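Side-chain contact in peptidase, M20/M25/M40 family (Staphylococcus aureus, PDB 4EWT), which probably hydrolyses amide bonds of N-acylated amino acids or related substrates, as a manganese-binding amidohydrolase of the M20 peptidase family: residues 22-27 with 104-109. Residues are numbered along the deposited sequence; the frame is centred on the assembly and turned at random.
With MN (manganese (II) ion), chain F.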
ATOM      1  N   TYR A  22     -46.764 -17.919 -16.558  1.00 50.77           N
ATOM      2  CA  TYR A  22     -47.340 -16.676 -17.055  1.00 51.88           C
ATOM      3  C   TYR A  22     -46.595 -15.444 -16.510  1.00 50.37           C
ATOM      4  O   TYR A  22     -46.290 -14.518 -17.264  1.00 52.01           O
ATOM      5  CB  TYR A  22     -48.839 -16.574 -16.740  1.00 51.45           C
ATOM      6  CG  TYR A  22     -49.410 -15.251 -17.197  1.00 54.38           C
ATOM      7  CD1 TYR A  22     -49.879 -15.085 -18.501  1.00 59.12           C
ATOM      8  CD2 TYR A  22     -49.430 -14.146 -16.341  1.00 54.40           C
ATOM      9  CE1 TYR A  22     -50.384 -13.859 -18.931  1.00 62.64           C
ATOM     10  CE2 TYR A  22     -49.923 -12.917 -16.764  1.00 57.33           C
ATOM     11  CZ  TYR A  22     -50.399 -12.781 -18.053  1.00 62.02           C
ATOM     12  OH  TYR A  22     -50.891 -11.561 -18.461  1.00 65.87           O
ATOM     13  N   LEU A  23     -46.317 -15.440 -15.207  1.00 47.07           N
ATOM     14  CA  LEU A  23     -45.622 -14.316 -14.577  1.00 45.98           C
ATOM     15  C   LEU A  23     -44.159 -14.222 -15.007  1.00 46.55           C
ATOM     16  O   LEU A  23     -43.616 -13.123 -15.138  1.00 47.01           O
ATOM     17  CB  LEU A  23     -45.706 -14.405 -13.056  1.00 42.99           C
ATOM     18  CG  LEU A  23     -47.064 -14.200 -12.391  1.00 42.43           C
ATOM     19  CD1 LEU A  23     -46.980 -14.642 -10.939  1.00 39.84           C
ATOM     20  CD2 LEU A  23     -47.517 -12.751 -12.498  1.00 43.37           C
ATOM     21  N   HIS A  24     -43.536 -15.381 -15.214  1.00 46.78           N
ATOM     22  CA  HIS A  24     -42.169 -15.470 -15.707  1.00 48.07           C
ATOM     23  C   HIS A  24     -42.048 -14.834 -17.097  1.00 51.17           C
ATOM     24  O   HIS A  24     -41.036 -14.192 -17.412  1.00 51.87           O
ATOM     25  CB  HIS A  24     -41.717 -16.933 -15.754  1.00 48.70           C
ATOM     26  CG  HIS A  24     -40.236 -17.100 -15.890  1.00 49.90           C
ATOM     27  ND1 HIS A  24     -39.384 -17.084 -14.807  1.00 48.65           N
ATOM     28  CD2 HIS A  24     -39.455 -17.277 -16.982  1.00 53.42           C
ATOM     29  CE1 HIS A  24     -38.140 -17.239 -15.227  1.00 50.60           C
ATOM     30  NE2 HIS A  24     -38.157 -17.364 -16.542  1.00 52.93           N
ATOM     31  N   GLN A  25     -43.094 -15.018 -17.902  1.00 52.96           N
ATOM     32  CA  GLN A  25     -43.191 -14.491 -19.264  1.00 56.77           C
ATOM     33  C   GLN A  25     -43.385 -12.980 -19.330  1.00 57.10           C
ATOM     34  O   GLN A  25     -43.001 -12.342 -20.322  1.00 59.74           O
ATOM     35  CB  GLN A  25     -44.352 -15.171 -20.018  1.00 58.94           C
ATOM     36  CG  GLN A  25     -43.906 -16.076 -21.158  1.00 63.50           C
ATOM     37  CD  GLN A  25     -45.057 -16.660 -21.967  1.00 67.66           C
ATOM     38  OE1 GLN A  25     -46.190 -16.173 -21.926  1.00 67.98           O
ATOM     39  NE2 GLN A  25     -44.762 -17.715 -22.711  1.00 71.22           N
ATOM     40  N   HIS A  26     -44.000 -12.416 -18.290  1.00 54.36           N
ATOM     41  CA  HIS A  26     -44.327 -10.990 -18.272  1.00 55.52           C
ATOM     42  C   HIS A  26     -43.683 -10.261 -17.094  1.00 52.77           C
ATOM     43  O   HIS A  26     -44.388  -9.608 -16.319  1.00 51.70           O
ATOM     44  CB  HIS A  26     -45.850 -10.777 -18.252  1.00 56.20           C
ATOM     45  CG  HIS A  26     -46.527 -11.061 -19.557  1.00 60.63           C
ATOM     46  ND1 HIS A  26     -47.331 -12.164 -19.754  1.00 61.98           N
ATOM     47  CD2 HIS A  26     -46.531 -10.378 -20.728  1.00 65.35           C
ATOM     48  CE1 HIS A  26     -47.802 -12.149 -20.990  1.00 65.88           C
ATOM     49  NE2 HIS A  26     -47.330 -11.076 -21.602  1.00 68.56           N
ATOM     50  N   PRO A  27     -42.341 -10.353 -16.960  1.00 52.10           N
ATOM     51  CA  PRO A  27     -41.692  -9.713 -15.814  1.00 49.76           C
ATOM     52  C   PRO A  27     -41.642  -8.198 -15.964  1.00 51.55           C
ATOM     53  O   PRO A  27     -41.558  -7.682 -17.086  1.00 54.99           O
ATOM     54  CB  PRO A  27     -40.281 -10.298 -15.846  1.00 48.98           C
ATOM     55  CG  PRO A  27     -40.016 -10.524 -17.296  1.00 52.50           C
ATOM     56  CD  PRO A  27     -41.348 -10.924 -17.896  1.00 53.92           C
ATOM     57  N   GLY A 104     -36.752 -15.655  -8.696  1.00 34.60           N
ATOM     58  CA  GLY A 104     -37.834 -16.562  -8.324  1.00 33.72           C
ATOM     59  C   GLY A 104     -39.042 -15.864  -7.731  1.00 32.38           C
ATOM     60  O   GLY A 104     -39.883 -16.507  -7.103  1.00 31.64           O
ATOM     61  N   HIS A 105     -39.133 -14.551  -7.935  1.00 31.95           N
ATOM     62  CA  HIS A 105     -40.260 -13.755  -7.434  1.00 31.25           C
ATOM     63  C   HIS A 105     -41.578 -14.147  -8.115  1.00 31.71           C
ATOM     64  O   HIS A 105     -42.644 -14.047  -7.517  1.00 31.16           O
ATOM     65  CB  HIS A 105     -39.994 -12.257  -7.614  1.00 31.37           C
ATOM     66  CG  HIS A 105     -38.896 -11.718  -6.750  1.00 31.47           C
ATOM     67  ND1 HIS A 105     -38.645 -10.367  -6.631  1.00 31.92           N
ATOM     68  CD2 HIS A 105     -37.985 -12.339  -5.962  1.00 30.08           C
ATOM     69  CE1 HIS A 105     -37.630 -10.179  -5.811  1.00 31.02           C
ATOM     70  NE2 HIS A 105     -37.209 -11.358  -5.395  1.00 31.27           N
ATOM     71  N   ASP A 106     -41.494 -14.587  -9.369  1.00 33.20           N
ATOM     72  CA  ASP A 106     -42.646 -15.168 -10.059  1.00 33.91           C
ATOM     73  C   ASP A 106     -43.131 -16.426  -9.327  1.00 32.89           C
ATOM     74  O   ASP A 106     -44.341 -16.620  -9.153  1.00 31.90           O
ATOM     75  CB  ASP A 106     -42.306 -15.489 -11.518  1.00 36.45           C
ATOM     76  CG  ASP A 106     -41.081 -16.389 -11.657  1.00 37.12           C
ATOM     77  OD1 ASP A 106     -40.158 -16.318 -10.808  1.00 36.12           O
ATOM     78  OD2 ASP A 106     -41.049 -17.174 -12.620  1.00 37.64           O
ATOM     79  N   ALA A 107     -42.184 -17.257  -8.885  1.00 31.90           N
ATOM     80  CA  ALA A 107     -42.516 -18.459  -8.125  1.00 31.32           C
ATOM     81  C   ALA A 107     -43.052 -18.122  -6.736  1.00 29.60           C
ATOM     82  O   ALA A 107     -43.988 -18.759  -6.271  1.00 30.16           O
ATOM     83  CB  ALA A 107     -41.322 -19.385  -8.025  1.00 32.08           C
ATOM     84  N   HIS A 108     -42.486 -17.111  -6.080  1.00 28.25           N
ATOM     85  CA  HIS A 108     -43.039 -16.660  -4.809  1.00 26.84           C
ATOM     86  C   HIS A 108     -44.505 -16.215  -4.943  1.00 26.82           C
ATOM     87  O   HIS A 108     -45.350 -16.577  -4.125  1.00 25.53           O
ATOM     88  CB  HIS A 108     -42.200 -15.548  -4.193  1.00 26.01           C
ATOM     89  CG  HIS A 108     -40.768 -15.926  -3.964  1.00 25.98           C
ATOM     90  ND1 HIS A 108     -39.760 -14.991  -3.896  1.00 24.99           N
ATOM     91  CD2 HIS A 108     -40.175 -17.133  -3.802  1.00 25.62           C
ATOM     92  CE1 HIS A 108     -38.607 -15.604  -3.694  1.00 24.92           C
ATOM     93  NE2 HIS A 108     -38.830 -16.904  -3.642  1.00 25.72           N
ATOM     94  N   THR A 109     -44.794 -15.445  -5.986  1.00 27.27           N
ATOM     95  CA  THR A 109     -46.146 -14.953  -6.226  1.00 27.98           C
ATOM     96  C   THR A 109     -47.100 -16.109  -6.554  1.00 28.44           C
ATOM     97  O   THR A 109     -48.209 -16.184  -6.020  1.00 27.85           O
ATOM     98  CB  THR A 109     -46.129 -13.882  -7.334  1.00 29.12           C
ATOM     99  OG1 THR A 109     -45.203 -12.858  -6.953  1.00 29.09           O
ATOM    100  CG2 THR A 109     -47.508 -13.257  -7.543  1.00 29.29           C
TER
HETATM  101 MN    MN F 402     -35.404 -12.201  -4.277  1.00 35.56          MN
HETATM  102  O   HOH W   1     -38.016 -17.422 -11.944  1.00 19.03           O
HETATM  103  O   HOH W   2     -33.968 -10.227  -3.866  1.00 31.85           O
HETATM  104  O   HOH W   3     -36.649 -11.443  -2.553  1.00 36.08           O
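The His24 ring meets Asp106 at its ND1 edge, the carboxylate lying near the ring plane and turned 38° from it, while the Phe92 ring meets the imidazole at a steep angle. ND1 donates to OD2 of Asp106 over 2.8 Å with a moderately bent N-H...O angle of 145°; the acceptor is close to the imidazole plane, yet OD2 itself is approached from above the carboxylate plane. A water at the same ring edge donates a hydrogen bond to Asp106 OD1 at 2.7 Å and weakly accepts from ND1, so it joins the ring to the second carboxylate oxygen. A chi1 of -165°, CG anti to the backbone N, swings the His24 ring so that ND1 reaches OD2; CB of His24 also lies 3.2 Å from Asp106 OD2. Farther out, His24 NE2 bonds to Glu86, and Arg20, one turn earlier on helix 13-25, forms a salt bridge with Asp106 OD2; this positive neighbour probably helps keep the buried carboxylate charged. Beside the polar pair the helices pack through Leu23: its CB faces CB of Asp106 at 3.9 Å, and its CD1 reaches CG2 of Thr109 at 3.7 Å, the two side chains crossing at about a right angle. The Thr109 hydroxyl folds back on the helix, OG1 donating to His105 O at 2.9 Å, while CG2 is turned to the leucine. On helix 34-43, Thr36 and Tyr39 touch Leu23, and Ile40 touches Thr109. His105, preceding Asp106, binds manganese through NE2 at 2.3 Å, together with Cys103 and His164. Helix 13-25 is thus tied to the start of helix 105-120, which carries this metal ligand into the two-metal site of an M20-family metallohydrolase.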